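Local coordinates for rhino (Drosophila melanogaster, PDB 5XYV), which probably helps specify germline piRNA clusters, binding the N-terminal domain of Deadlock through its chromoshadow domain, at residues Val8-Asp13 against Cys36-Ala41; Leu14-His19 against Phe30-Gly35. One frame throughout, in Å; residues are numbered along the deposited sequence.

Contact 1: Val8-Asp13 against Cys36-Ala41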
loop_
_atom_site.group_PDB
_atom_site.type_symbol
_atom_site.label_atom_id
_atom_site.label_comp_id
_atom_site.label_asym_id
_atom_site.label_seq_id
_atom_site.Cartn_x
_atom_site.Cartn_y
_atom_site.Cartn_z
ATOM N N VAL B 8 8.047 18.532 -4.028
ATOM C CA VAL B 8 9.451 18.316 -3.683
ATOM C C VAL B 8 10.239 19.578 -3.980
ATOM O O VAL B 8 11.277 19.820 -3.370
ATOM C CB VAL B 8 10.075 17.099 -4.441
ATOM C CG1 VAL B 8 9.409 15.804 -4.013
ATOM C CG2 VAL B 8 9.954 17.264 -5.947
ATOM N N ASN B 9 9.720 20.391 -4.898
ATOM C CA ASN B 9 10.382 21.619 -5.312
ATOM C C ASN B 9 10.507 22.672 -4.208
ATOM O O ASN B 9 11.289 23.611 -4.343
ATOM C CB ASN B 9 9.659 22.211 -6.517
ATOM C CG ASN B 9 10.194 21.671 -7.820
ATOM O OD1 ASN B 9 11.401 21.681 -8.053
ATOM N ND2 ASN B 9 9.302 21.183 -8.672
ATOM N N ARG B 10 9.752 22.518 -3.121
ATOM C CA ARG B 10 9.935 23.368 -1.951
ATOM C C ARG B 10 11.305 23.130 -1.352
ATOM O O ARG B 10 11.819 23.956 -0.597
ATOM C CB ARG B 10 8.863 23.107 -0.897
ATOM C CG ARG B 10 7.471 23.443 -1.348
ATOM C CD ARG B 10 6.475 23.222 -0.224
ATOM N NE ARG B 10 5.641 24.412 -0.072
ATOM C CZ ARG B 10 4.399 24.518 -0.527
ATOM N NH1 ARG B 10 3.827 23.494 -1.130
ATOM N NH2 ARG B 10 3.719 25.633 -0.346
ATOM N N GLY B 11 11.881 21.982 -1.689
ATOM C CA GLY B 11 13.147 21.573 -1.137
ATOM C C GLY B 11 13.061 21.339 0.359
ATOM O O GLY B 11 14.077 21.428 1.043
ATOM N N LEU B 12 11.867 21.052 0.879
ATOM C CA LEU B 12 11.738 20.726 2.305
ATOM C C LEU B 12 11.674 19.227 2.562
ATOM O O LEU B 12 11.482 18.430 1.640
ATOM C CB LEU B 12 10.504 21.389 2.915
ATOM C CG LEU B 12 10.290 22.870 2.624
ATOM C CD1 LEU B 12 8.890 23.295 3.051
ATOM C CD2 LEU B 12 11.348 23.689 3.345
ATOM N N ASP B 13 11.832 18.850 3.823
ATOM C CA ASP B 13 11.749 17.455 4.221
ATOM C C ASP B 13 10.312 17.028 4.506
ATOM O O ASP B 13 9.533 17.772 5.118
ATOM C CB ASP B 13 12.621 17.207 5.448
ATOM C CG ASP B 13 14.095 17.145 5.107
ATOM O OD1 ASP B 13 14.433 16.820 3.943
ATOM O OD2 ASP B 13 14.916 17.426 6.004
ATOM N N CYS B 36 6.658 23.877 7.159
ATOM C CA CYS B 36 5.652 24.460 6.286
ATOM C C CYS B 36 4.254 23.984 6.633
ATOM O O CYS B 36 4.063 22.840 7.023
ATOM C CB CYS B 36 5.966 24.131 4.825
ATOM S SG CYS B 36 4.734 24.719 3.636
ATOM N N SER B 37 3.279 24.866 6.441
ATOM C CA SER B 37 1.898 24.591 6.803
ATOM C C SER B 37 1.031 24.057 5.656
ATOM O O SER B 37 -0.055 23.537 5.893
ATOM C CB SER B 37 1.271 25.866 7.362
ATOM O OG SER B 37 -0.090 25.655 7.661
ATOM N N SER B 38 1.513 24.188 4.420
ATOM C CA SER B 38 0.710 23.835 3.243
ATOM C C SER B 38 0.558 22.327 3.063
ATOM O O SER B 38 1.377 21.553 3.578
ATOM C CB SER B 38 1.327 24.441 1.974
ATOM O OG SER B 38 1.471 25.838 2.087
ATOM N N ILE B 39 -0.490 21.928 2.335
ATOM C CA ILE B 39 -0.746 20.526 1.998
ATOM C C ILE B 39 -0.592 20.343 0.490
ATOM O O ILE B 39 -1.270 21.010 -0.285
ATOM C CB ILE B 39 -2.168 20.063 2.433
ATOM C CG1 ILE B 39 -2.416 20.379 3.910
ATOM C CG2 ILE B 39 -2.393 18.559 2.145
ATOM C CD1 ILE B 39 -3.754 19.873 4.419
ATOM N N ASP B 40 0.291 19.438 0.071
ATOM C CA ASP B 40 0.572 19.288 -1.357
ATOM C C ASP B 40 0.168 17.924 -1.905
ATOM O O ASP B 40 0.294 16.906 -1.217
ATOM C CB ASP B 40 2.058 19.505 -1.630
ATOM C CG ASP B 40 2.500 20.911 -1.352
ATOM O OD1 ASP B 40 3.713 21.121 -1.180
ATOM O OD2 ASP B 40 1.640 21.806 -1.312
ATOM N N ALA B 41 -0.297 17.903 -3.151
ATOM C CA ALA B 41 -0.442 16.649 -3.864
ATOM C C ALA B 41 0.879 16.379 -4.565
ATOM O O ALA B 41 1.391 17.228 -5.305
ATOM C CB ALA B 41 -1.572 16.689 -4.856
#
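Arg10 reaches from the short 3-10 turn before the sheet to Asp40 on strand 39-43, passing Cys36, with Ser38 beside its tip. From CB the chain runs extended through CG and bends at CD (chi3 130°), and Arg10 CD lies 3.6 Å from Asp40 OD1. Beyond it, Arg10 NE passes 3.8 Å from Cys36 SG, a plain contact; that sulfur accepts the backbone N-H of Ser38, at 3.4 Å between Cys36 SG and Ser38 N. At the tip Arg10 NH1 makes a salt bridge to Asp40 OD1, which lies at the guanidinium edge, near its plane, and the two planes are 18° apart; the modelled 2.4 Å between Arg10 NH1 and Asp40 OD1 is improbably short, so its exact length is doubtful. Ser38 CB covers one guanidinium face, 3.5 Å from Arg10 NH2, whereas Ser38 OG is too poorly angled to bond. Alongside, Leu12 CD1 packs on Cys36 CB at 3.5 Å. Asp40 OD1 also accepts the backbone N of Gly7 and the indole NE1 of Trp33. These two N-H donors, with Arg10 as salt-bridge partner of less certain geometry, probably stabilise the buried carboxylate's negative charge and tie the N-terminal turn to the strand.

Contact 2: Leu14-His19 against Phe30-Gly35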
loop_
_atom_site.group_PDB
_atom_site.type_symbol
_atom_site.label_atom_id
_atom_site.label_comp_id
_atom_site.label_asym_id
_atom_site.label_seq_id
_atom_site.Cartn_x
_atom_site.Cartn_y
_atom_site.Cartn_z
ATOM N N LEU B 14 9.967 15.823 4.055
ATOM C CA LEU B 14 8.621 15.281 4.226
ATOM C C LEU B 14 8.218 15.261 5.704
ATOM O O LEU B 14 8.999 14.827 6.555
ATOM C CB LEU B 14 8.535 13.871 3.633
ATOM C CG LEU B 14 7.164 13.197 3.547
ATOM C CD1 LEU B 14 6.244 13.952 2.620
ATOM C CD2 LEU B 14 7.307 11.763 3.077
ATOM N N ASP B 15 7.019 15.754 6.011
ATOM C CA ASP B 15 6.552 15.746 7.389
ATOM C C ASP B 15 5.652 14.532 7.570
ATOM O O ASP B 15 6.120 13.458 7.981
ATOM C CB ASP B 15 5.808 17.038 7.737
ATOM C CG ASP B 15 5.712 17.275 9.238
ATOM O OD1 ASP B 15 6.572 16.749 9.978
ATOM O OD2 ASP B 15 4.776 17.986 9.663
ATOM N N LYS B 16 4.368 14.703 7.254
ATOM C CA LYS B 16 3.369 13.628 7.325
ATOM C C LYS B 16 2.780 13.304 5.926
ATOM O O LYS B 16 2.716 14.177 5.050
ATOM C CB LYS B 16 2.234 14.006 8.314
ATOM C CG LYS B 16 2.668 14.440 9.728
ATOM C CD LYS B 16 3.943 13.753 10.186
ATOM C CE LYS B 16 4.696 14.465 11.358
ATOM N NZ LYS B 16 4.140 14.177 12.754
ATOM N N ILE B 17 2.354 12.052 5.728
ATOM C CA ILE B 17 1.474 11.682 4.614
ATOM C C ILE B 17 0.071 11.585 5.160
ATOM O O ILE B 17 -0.204 10.696 5.968
ATOM C CB ILE B 17 1.843 10.331 3.972
ATOM C CG1 ILE B 17 3.309 10.324 3.528
ATOM C CG2 ILE B 17 0.872 9.982 2.831
ATOM C CD1 ILE B 17 3.690 9.133 2.644
ATOM N N LEU B 18 -0.810 12.492 4.741
ATOM C CA LEU B 18 -2.157 12.566 5.303
ATOM C C LEU B 18 -3.160 11.644 4.641
ATOM O O LEU B 18 -4.117 11.205 5.273
ATOM C CB LEU B 18 -2.699 13.992 5.219
ATOM C CG LEU B 18 -1.782 15.082 5.744
ATOM C CD1 LEU B 18 -2.408 16.470 5.589
ATOM C CD2 LEU B 18 -1.406 14.779 7.200
ATOM N N HIS B 19 -2.944 11.341 3.368
ATOM C CA HIS B 19 -4.031 10.804 2.575
ATOM C C HIS B 19 -3.534 10.466 1.159
ATOM O O HIS B 19 -2.438 10.896 0.780
ATOM C CB HIS B 19 -5.174 11.845 2.584
ATOM C CG HIS B 19 -6.288 11.550 1.648
ATOM N ND1 HIS B 19 -7.007 10.370 1.692
ATOM C CD2 HIS B 19 -6.819 12.276 0.642
ATOM C CE1 HIS B 19 -7.924 10.386 0.746
ATOM N NE2 HIS B 19 -7.831 11.533 0.088
ATOM N N PHE B 30 -1.048 13.098 -0.520
ATOM C CA PHE B 30 -1.275 14.422 0.028
ATOM C C PHE B 30 -0.442 14.557 1.279
ATOM O O PHE B 30 -0.611 13.808 2.249
ATOM C CB PHE B 30 -2.769 14.636 0.251
ATOM C CG PHE B 30 -3.555 14.452 -1.017
ATOM C CD1 PHE B 30 -4.208 13.259 -1.292
ATOM C CD2 PHE B 30 -3.546 15.439 -1.989
ATOM C CE1 PHE B 30 -4.878 13.087 -2.489
ATOM C CE2 PHE B 30 -4.221 15.264 -3.174
ATOM C CZ PHE B 30 -4.886 14.091 -3.421
ATOM N N VAL B 31 0.501 15.492 1.234
ATOM C CA VAL B 31 1.581 15.508 2.208
ATOM C C VAL B 31 1.820 16.882 2.788
ATOM O O VAL B 31 1.432 17.903 2.219
ATOM C CB VAL B 31 2.949 15.013 1.602
ATOM C CG1 VAL B 31 2.848 13.582 1.087
ATOM C CG2 VAL B 31 3.479 16.007 0.526
ATOM N N THR B 32 2.483 16.881 3.935
ATOM C CA THR B 32 2.951 18.115 4.548
ATOM C C THR B 32 4.477 18.073 4.652
ATOM O O THR B 32 5.087 16.995 4.663
ATOM C CB THR B 32 2.300 18.338 5.914
ATOM O OG1 THR B 32 2.655 17.261 6.783
ATOM C CG2 THR B 32 0.794 18.362 5.761
ATOM N N TRP B 33 5.096 19.241 4.699
ATOM C CA TRP B 33 6.546 19.307 4.801
ATOM C C TRP B 33 6.918 19.911 6.138
ATOM O O TRP B 33 6.139 20.681 6.698
ATOM C CB TRP B 33 7.133 20.131 3.654
ATOM C CG TRP B 33 6.604 19.727 2.334
ATOM C CD1 TRP B 33 5.571 20.294 1.654
ATOM C CD2 TRP B 33 7.083 18.653 1.519
ATOM N NE1 TRP B 33 5.372 19.635 0.464
ATOM C CE2 TRP B 33 6.293 18.623 0.356
ATOM C CE3 TRP B 33 8.104 17.708 1.664
ATOM C CZ2 TRP B 33 6.493 17.681 -0.665
ATOM C CZ3 TRP B 33 8.298 16.778 0.666
ATOM C CH2 TRP B 33 7.502 16.772 -0.489
ATOM N N LYS B 34 8.115 19.596 6.624
ATOM C CA LYS B 34 8.582 20.168 7.877
ATOM C C LYS B 34 8.843 21.658 7.749
ATOM O O LYS B 34 9.542 22.102 6.824
ATOM C CB LYS B 34 9.843 19.458 8.355
ATOM C CG LYS B 34 9.594 18.023 8.812
ATOM C CD LYS B 34 10.879 17.316 9.204
ATOM C CE LYS B 34 10.596 15.886 9.617
ATOM N NZ LYS B 34 11.850 15.139 9.923
ATOM N N GLY B 35 8.267 22.428 8.672
ATOM C CA GLY B 35 8.499 23.859 8.710
ATOM C C GLY B 35 7.498 24.622 7.872
ATOM O O GLY B 35 7.477 25.859 7.871
#
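Thr32 meets both Asp15 and Lys16, the signature of a classic beta bulge between antiparallel strands 14-23 and 26-33. Its carbonyl O takes the N-H of Asp15 at 2.7 Å between Thr32 O and Asp15 N, from a donor tilted 28° off the carbonyl plane, and its own N gives a straighter bond to Lys16 O. With chi1 at 61°, Thr32 OG1 sits between the backbone N and carbonyl carbon, where it accepts Lys16 N at 3.1 Å, while CG2 meets Leu18 CD1. A valine in place of Thr32 would probably leave the Lys16 N-H without this acceptor and weaken the hold on the bulge. A second classic bulge sets Leu18 and His19 against Phe30: Phe30 O accepts Leu18 N almost head-on, and Phe30 N binds His19 O at 2.9 Å. The His19 and Phe30 side chains run side by side; their ring planes are 17° apart but strongly offset, with little face-to-face overlap, and His19 CD2 is 3.4 Å from Phe30 CD1. Farther along, Leu14 CD1 touches Val31 CB at 3.6 Å and lies over a face of the Trp33 indole. Trp44 of a Deadlock chain meets both the His19 and Phe30 rings. Ile17, beside Val31, packs on Ile55 and Tyr58 of helix 52-61, and Val31 and Trp33 reach Val42 on strand 39-43.

In the fold
The centres of the two contacts lie about 7 Å apart, on the same side of the chain's centre. Contact 2 pairs strands 14-23 and 26-33 and is nested along the chain inside the loop closed by contact 1, whose second segment runs into strand 39-43, the next strand of the same antiparallel sheet. The contacts touch directly: Asp13 O probably bonds Lys34 N at 2.8 Å, and Ala41 CB packs on Phe30 CE2 at 3.4 Å. Contact 1 therefore brings the N-terminal turn against the sheet to which contact 2 contributes two of the strands. Deadlock reaches both, with His18 of a Deadlock chain bonding Ala41 N, so this sheet forms part of the binding surface.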